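Long-range contacts in UBP3-associated protein BRE5 (Saccharomyces cerevisiae, PDB 1ZX2), which is the cofactor, here as its NTF2-like domain, of the deubiquitinating enzyme UBP3, with which it forms a heterotetramer and cleaves ubiquitin: residues Q119-L124 against F132-D137; H96-I101 against L123-N128. All coordinates share one frame; numbering follows the deposited sequence.

Contact 1: residues Q119-L124 against F132-D137; sequences QTFILL and FDITND
Strands 119-124 and 132-134 run antiparallel at 139°, and a beta bulge lies where the pairing steps from Ile122-Asn136 to Leu123-Ile134. Thr135 is the extra residue, and the chain turns a corner there. Both backbone polar atoms of Ile122 are used: N donates to Asn136 O at 3.0 Å, and O accepts from Thr135 N at 2.9 Å. Beyond the bulge, Leu124 N donates to Asp133 O at 2.8 Å. Phe121, Leu123, Ile134 and Asp137 share one face, covered by helix 6-23. There Leu123 and Ile134 pack at a slant, Leu123 CD2 3.8 Å from Ile134 CG1. Ile134 CG2 meets the Phe121 ring at its edge, 4.1 Å from CD2. The chi1 of Asp137 (174°) turns its carboxylate beside the Phe121 side chain. The two point the same way, with their planes 45° apart and OD2 3.9 Å from Phe121 CE2. OD2 is hydrogen-bonded to Tyr32 OH. With an alanine in place of Asp137, the Tyr32 hydroxyl would probably lose this acceptor and a gap would open beside Phe121. On the other face, Leu124 CB touches Thr135 CG2 at 3.7 Å. The backbone is thus bonded on both sides of the bulge, and the buried OD2 has a partner.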
loop_
_atom_site.group_PDB
_atom_site.type_symbol
_atom_site.label_atom_id
_atom_site.label_comp_id
_atom_site.label_asym_id
_atom_site.label_seq_id
_atom_site.Cartn_x
_atom_site.Cartn_y
_atom_site.Cartn_z
ATOM N N GLN A 119 2.899 6.301 0.417
ATOM C CA GLN A 119 3.336 5.453 1.536
ATOM C C GLN A 119 2.251 4.468 1.887
ATOM O O GLN A 119 1.106 4.848 1.996
ATOM C CB GLN A 119 3.601 6.302 2.760
ATOM C CG GLN A 119 4.188 5.525 4.022
ATOM C CD GLN A 119 5.056 6.416 4.884
ATOM O OE1 GLN A 119 6.095 5.976 5.437
ATOM N NE2 GLN A 119 4.610 7.611 5.083
ATOM N N THR A 120 2.652 3.248 2.185
ATOM C CA THR A 120 1.780 2.206 2.612
ATOM C C THR A 120 2.277 1.653 3.904
ATOM O O THR A 120 3.473 1.459 4.049
ATOM C CB THR A 120 1.786 1.077 1.552
ATOM O OG1 THR A 120 1.249 1.617 0.314
ATOM C CG2 THR A 120 0.780 0.071 1.948
ATOM N N PHE A 121 1.359 1.353 4.811
ATOM C CA PHE A 121 1.651 0.689 6.068
ATOM C C PHE A 121 0.786 -0.506 6.183
ATOM O O PHE A 121 -0.362 -0.458 5.780
ATOM C CB PHE A 121 1.233 1.602 7.228
ATOM C CG PHE A 121 2.020 2.873 7.342
ATOM C CD1 PHE A 121 1.501 4.069 6.866
ATOM C CD2 PHE A 121 3.245 2.879 7.936
ATOM C CE1 PHE A 121 2.177 5.251 6.980
ATOM C CE2 PHE A 121 3.969 4.117 8.090
ATOM C CZ PHE A 121 3.432 5.270 7.622
ATOM N N ILE A 122 1.284 -1.559 6.838
ATOM C CA ILE A 122 0.392 -2.565 7.408
ATOM C C ILE A 122 0.584 -2.520 8.915
ATOM O O ILE A 122 1.693 -2.570 9.408
ATOM C CB ILE A 122 0.663 -3.939 6.819
ATOM C CG1 ILE A 122 0.250 -3.995 5.361
ATOM C CG2 ILE A 122 -0.072 -5.051 7.573
ATOM C CD1 ILE A 122 0.632 -5.249 4.578
ATOM N N LEU A 123 -0.523 -2.495 9.652
ATOM C CA LEU A 123 -0.566 -2.509 11.105
ATOM C C LEU A 123 -1.182 -3.785 11.597
ATOM O O LEU A 123 -2.246 -4.235 11.089
ATOM C CB LEU A 123 -1.460 -1.398 11.582
ATOM C CG LEU A 123 -1.274 0.026 11.110
ATOM C CD1 LEU A 123 -2.263 0.960 11.734
ATOM C CD2 LEU A 123 0.172 0.455 11.419
ATOM N N LEU A 124 -0.511 -4.428 12.539
ATOM C CA LEU A 124 -0.970 -5.677 13.118
ATOM C C LEU A 124 -1.163 -5.427 14.587
ATOM O O LEU A 124 -0.226 -4.947 15.196
ATOM C CB LEU A 124 0.148 -6.633 13.059
ATOM C CG LEU A 124 0.045 -8.156 13.096
ATOM C CD1 LEU A 124 1.132 -8.727 13.964
ATOM C CD2 LEU A 124 -1.245 -8.965 13.172
ATOM N N PHE A 132 -1.483 -1.065 17.709
ATOM C CA PHE A 132 -1.254 -1.522 16.371
ATOM C C PHE A 132 0.206 -1.225 16.033
ATOM O O PHE A 132 0.599 -0.036 16.007
ATOM C CB PHE A 132 -2.145 -0.718 15.422
ATOM C CG PHE A 132 -3.545 -1.312 15.263
ATOM C CD1 PHE A 132 -4.634 -0.733 15.911
ATOM C CD2 PHE A 132 -3.738 -2.467 14.516
ATOM C CE1 PHE A 132 -5.926 -1.278 15.772
ATOM C CE2 PHE A 132 -5.030 -3.047 14.348
ATOM C CZ PHE A 132 -6.132 -2.436 14.997
ATOM N N ASP A 133 0.991 -2.285 15.828
ATOM C CA ASP A 133 2.367 -2.166 15.356
ATOM C C ASP A 133 2.539 -2.256 13.817
ATOM O O ASP A 133 1.893 -3.051 13.158
ATOM C CB ASP A 133 3.140 -3.267 16.005
ATOM C CG ASP A 133 3.293 -3.047 17.518
ATOM O OD1 ASP A 133 2.799 -2.008 18.048
ATOM O OD2 ASP A 133 3.924 -3.848 18.227
ATOM N N ILE A 134 3.473 -1.477 13.271
ATOM C CA ILE A 134 3.786 -1.501 11.852
ATOM C C ILE A 134 4.585 -2.747 11.592
ATOM O O ILE A 134 5.665 -2.958 12.167
ATOM C CB ILE A 134 4.594 -0.337 11.455
ATOM C CG1 ILE A 134 3.905 0.965 11.873
ATOM C CG2 ILE A 134 4.822 -0.326 9.969
ATOM C CD1 ILE A 134 4.765 2.244 11.737
ATOM N N THR A 135 4.076 -3.595 10.696
ATOM C CA THR A 135 4.856 -4.737 10.175
ATOM C C THR A 135 5.493 -4.457 8.815
ATOM O O THR A 135 6.493 -5.093 8.396
ATOM C CB THR A 135 4.037 -6.045 10.092
ATOM O OG1 THR A 135 2.910 -5.841 9.223
ATOM C CG2 THR A 135 3.529 -6.435 11.469
ATOM N N ASN A 136 4.956 -3.461 8.128
ATOM C CA ASN A 136 5.378 -3.126 6.797
ATOM C C ASN A 136 5.226 -1.688 6.580
ATOM O O ASN A 136 4.236 -1.099 6.901
ATOM C CB ASN A 136 4.454 -3.856 5.754
ATOM C CG ASN A 136 4.590 -5.322 5.803
ATOM O OD1 ASN A 136 5.475 -5.956 5.117
ATOM N ND2 ASN A 136 3.772 -5.941 6.645
ATOM N N ASP A 137 6.201 -1.090 5.915
ATOM C CA ASP A 137 6.189 0.313 5.606
ATOM C C ASP A 137 6.944 0.437 4.314
ATOM O O ASP A 137 8.125 0.072 4.258
ATOM C CB ASP A 137 6.956 0.993 6.739
ATOM C CG ASP A 137 7.192 2.488 6.555
ATOM O OD1 ASP A 137 6.984 3.075 5.472
ATOM O OD2 ASP A 137 7.672 3.173 7.513
#

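Contact 2: residues H96-I101 against L123-N128; sequences HKSILI and LLPSSN
Pro125 brings the CD-CG side of its ring to the peptide carbonyl of Lys97, whose O lies 3.5 Å from Pro125 CD. Phe132 of the next strand packs over one face of the proline. The other flat groups that meet are peptides. Ile99 N donates to Leu123 O at 2.9 Å, and Leu123 N donates back to Ile99 O at 2.9 Å. Both donors lie in the plane of the carbonyl they bind, and both bonds are close to straight (161° and 169°). Ser98 CB also sits against Leu123 O, at 3.2 Å. Its hydroxyl is beside its own backbone N (chi1 -62°), which brings OG to 3.4 Å from Leu124 CD2. Across the opposite surface of the sheet, Ile99 and Leu123 stand side by side, CB to CB 4.3 Å. Ile101 CD1 meets Leu123 CD1 obliquely at 3.9 Å. Helix 6-23 covers this apolar group: Ile9 and Cys10 reach Ile99, and Phe13 reaches Leu123. The contact is the open end of the antiparallel hairpin of strands 98-109 and 115-125 in the NTF2-like sheet. Pro125 has no N-H for Lys97 O, which is consistent with the ladder ending at Ile99 and Leu123. Pro125 CD packs against Lys97 O instead.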
loop_
_atom_site.group_PDB
_atom_site.type_symbol
_atom_site.label_atom_id
_atom_site.label_comp_id
_atom_site.label_asym_id
_atom_site.label_seq_id
_atom_site.Cartn_x
_atom_site.Cartn_y
_atom_site.Cartn_z
ATOM N N HIS A 96 -9.098 -10.606 9.477
ATOM C CA HIS A 96 -9.412 -9.213 9.210
ATOM C C HIS A 96 -9.096 -8.267 10.348
ATOM O O HIS A 96 -9.698 -7.227 10.453
ATOM C CB HIS A 96 -10.897 -9.060 8.785
ATOM C CG HIS A 96 -11.045 -9.290 7.345
ATOM N ND1 HIS A 96 -10.804 -10.534 6.797
ATOM C CD2 HIS A 96 -11.160 -8.426 6.310
ATOM C CE1 HIS A 96 -10.883 -10.447 5.480
ATOM N NE2 HIS A 96 -11.090 -9.176 5.159
ATOM N N LYS A 97 -8.102 -8.582 11.153
ATOM C CA LYS A 97 -7.791 -7.726 12.298
ATOM C C LYS A 97 -6.608 -6.758 12.021
ATOM O O LYS A 97 -6.385 -5.791 12.773
ATOM C CB LYS A 97 -7.460 -8.612 13.506
ATOM C CG LYS A 97 -8.572 -9.480 13.994
ATOM C CD LYS A 97 -9.829 -8.697 14.408
ATOM C CE LYS A 97 -10.843 -9.546 15.347
ATOM N NZ LYS A 97 -12.257 -9.231 14.988
ATOM N N SER A 98 -5.856 -6.977 10.910
ATOM C CA SER A 98 -4.820 -6.037 10.545
ATOM C C SER A 98 -5.367 -4.943 9.666
ATOM O O SER A 98 -6.477 -5.016 9.161
ATOM C CB SER A 98 -3.682 -6.761 9.809
ATOM O OG SER A 98 -3.122 -7.702 10.686
ATOM N N ILE A 99 -4.585 -3.887 9.496
ATOM C CA ILE A 99 -5.029 -2.750 8.703
ATOM C C ILE A 99 -4.003 -2.392 7.665
ATOM O O ILE A 99 -2.865 -2.234 8.002
ATOM C CB ILE A 99 -5.314 -1.543 9.611
ATOM C CG1 ILE A 99 -6.392 -1.901 10.640
ATOM C CG2 ILE A 99 -5.877 -0.382 8.799
ATOM C CD1 ILE A 99 -6.602 -0.870 11.724
ATOM N N LEU A 100 -4.431 -2.252 6.407
ATOM C CA LEU A 100 -3.655 -1.719 5.320
ATOM C C LEU A 100 -4.035 -0.242 5.137
ATOM O O LEU A 100 -5.204 0.079 5.055
ATOM C CB LEU A 100 -4.032 -2.483 4.044
ATOM C CG LEU A 100 -3.510 -1.924 2.744
ATOM C CD1 LEU A 100 -1.987 -2.064 2.687
ATOM C CD2 LEU A 100 -4.144 -2.704 1.551
ATOM N N ILE A 101 -3.048 0.628 5.114
ATOM C CA ILE A 101 -3.181 2.046 4.830
ATOM C C ILE A 101 -2.364 2.414 3.646
ATOM O O ILE A 101 -1.188 1.996 3.563
ATOM C CB ILE A 101 -2.646 2.890 6.054
ATOM C CG1 ILE A 101 -3.396 2.538 7.314
ATOM C CG2 ILE A 101 -2.853 4.354 5.856
ATOM C CD1 ILE A 101 -2.912 3.169 8.603
ATOM N N LEU A 123 -0.523 -2.495 9.652
ATOM C CA LEU A 123 -0.566 -2.509 11.105
ATOM C C LEU A 123 -1.182 -3.785 11.597
ATOM O O LEU A 123 -2.246 -4.235 11.089
ATOM C CB LEU A 123 -1.460 -1.398 11.582
ATOM C CG LEU A 123 -1.274 0.026 11.110
ATOM C CD1 LEU A 123 -2.263 0.960 11.734
ATOM C CD2 LEU A 123 0.172 0.455 11.419
ATOM N N LEU A 124 -0.511 -4.428 12.539
ATOM C CA LEU A 124 -0.970 -5.677 13.118
ATOM C C LEU A 124 -1.163 -5.427 14.587
ATOM O O LEU A 124 -0.226 -4.947 15.196
ATOM C CB LEU A 124 0.148 -6.633 13.059
ATOM C CG LEU A 124 0.045 -8.156 13.096
ATOM C CD1 LEU A 124 1.132 -8.727 13.964
ATOM C CD2 LEU A 124 -1.245 -8.965 13.172
ATOM N N PRO A 125 -2.238 -5.855 15.205
ATOM C CA PRO A 125 -2.297 -5.727 16.689
ATOM C C PRO A 125 -1.095 -6.406 17.442
ATOM O O PRO A 125 -0.729 -7.534 17.115
ATOM C CB PRO A 125 -3.587 -6.441 17.074
ATOM C CG PRO A 125 -4.511 -6.347 15.788
ATOM C CD PRO A 125 -3.455 -6.474 14.630
ATOM N N SER A 126 -0.546 -5.738 18.475
ATOM C CA SER A 126 0.451 -6.334 19.371
ATOM C C SER A 126 -0.186 -7.564 20.074
ATOM O O SER A 126 -1.393 -7.743 20.005
ATOM C CB SER A 126 0.913 -5.322 20.465
ATOM O OG SER A 126 -0.190 -4.711 21.145
ATOM N N SER A 127 0.622 -8.377 20.751
ATOM C CA SER A 127 0.168 -9.708 21.208
ATOM C C SER A 127 -0.995 -9.617 22.172
ATOM O O SER A 127 -1.823 -10.490 22.161
ATOM C CB SER A 127 1.252 -10.450 21.994
ATOM O OG SER A 127 2.480 -10.307 21.376
ATOM N N ASN A 128 -0.998 -8.598 23.052
ATOM C CA ASN A 128 -2.107 -8.400 24.009
ATOM C C ASN A 128 -3.090 -7.276 23.534
ATOM O O ASN A 128 -3.977 -6.785 24.273
ATOM C CB ASN A 128 -1.511 -8.120 25.429
ATOM C CG ASN A 128 -0.560 -9.250 25.907
ATOM O OD1 ASN A 128 -0.977 -10.409 25.990
ATOM N ND2 ASN A 128 0.710 -8.915 26.205
#

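Contacts 1 and 2 lie on the two edges of strand 115-125, their centres about 8 Å apart. Leu123 and Leu124 belong to both. The backbone N and O of Leu123 serve contact 2, while those of Leu124 serve contact 1. The contacts also touch directly: Phe121 N lies 2.9 Å from Ile101 O, a probable hydrogen bond, and Phe132 CE2 packs 3.4 Å from Lys97 O. Three neighbouring strands of the NTF2-like sheet are joined in this way. One surface carries helix 6-23. The other meets the second BRE5 subunit, where Thr120 packs on Thr120 of that chain and Leu100 on its Ile138.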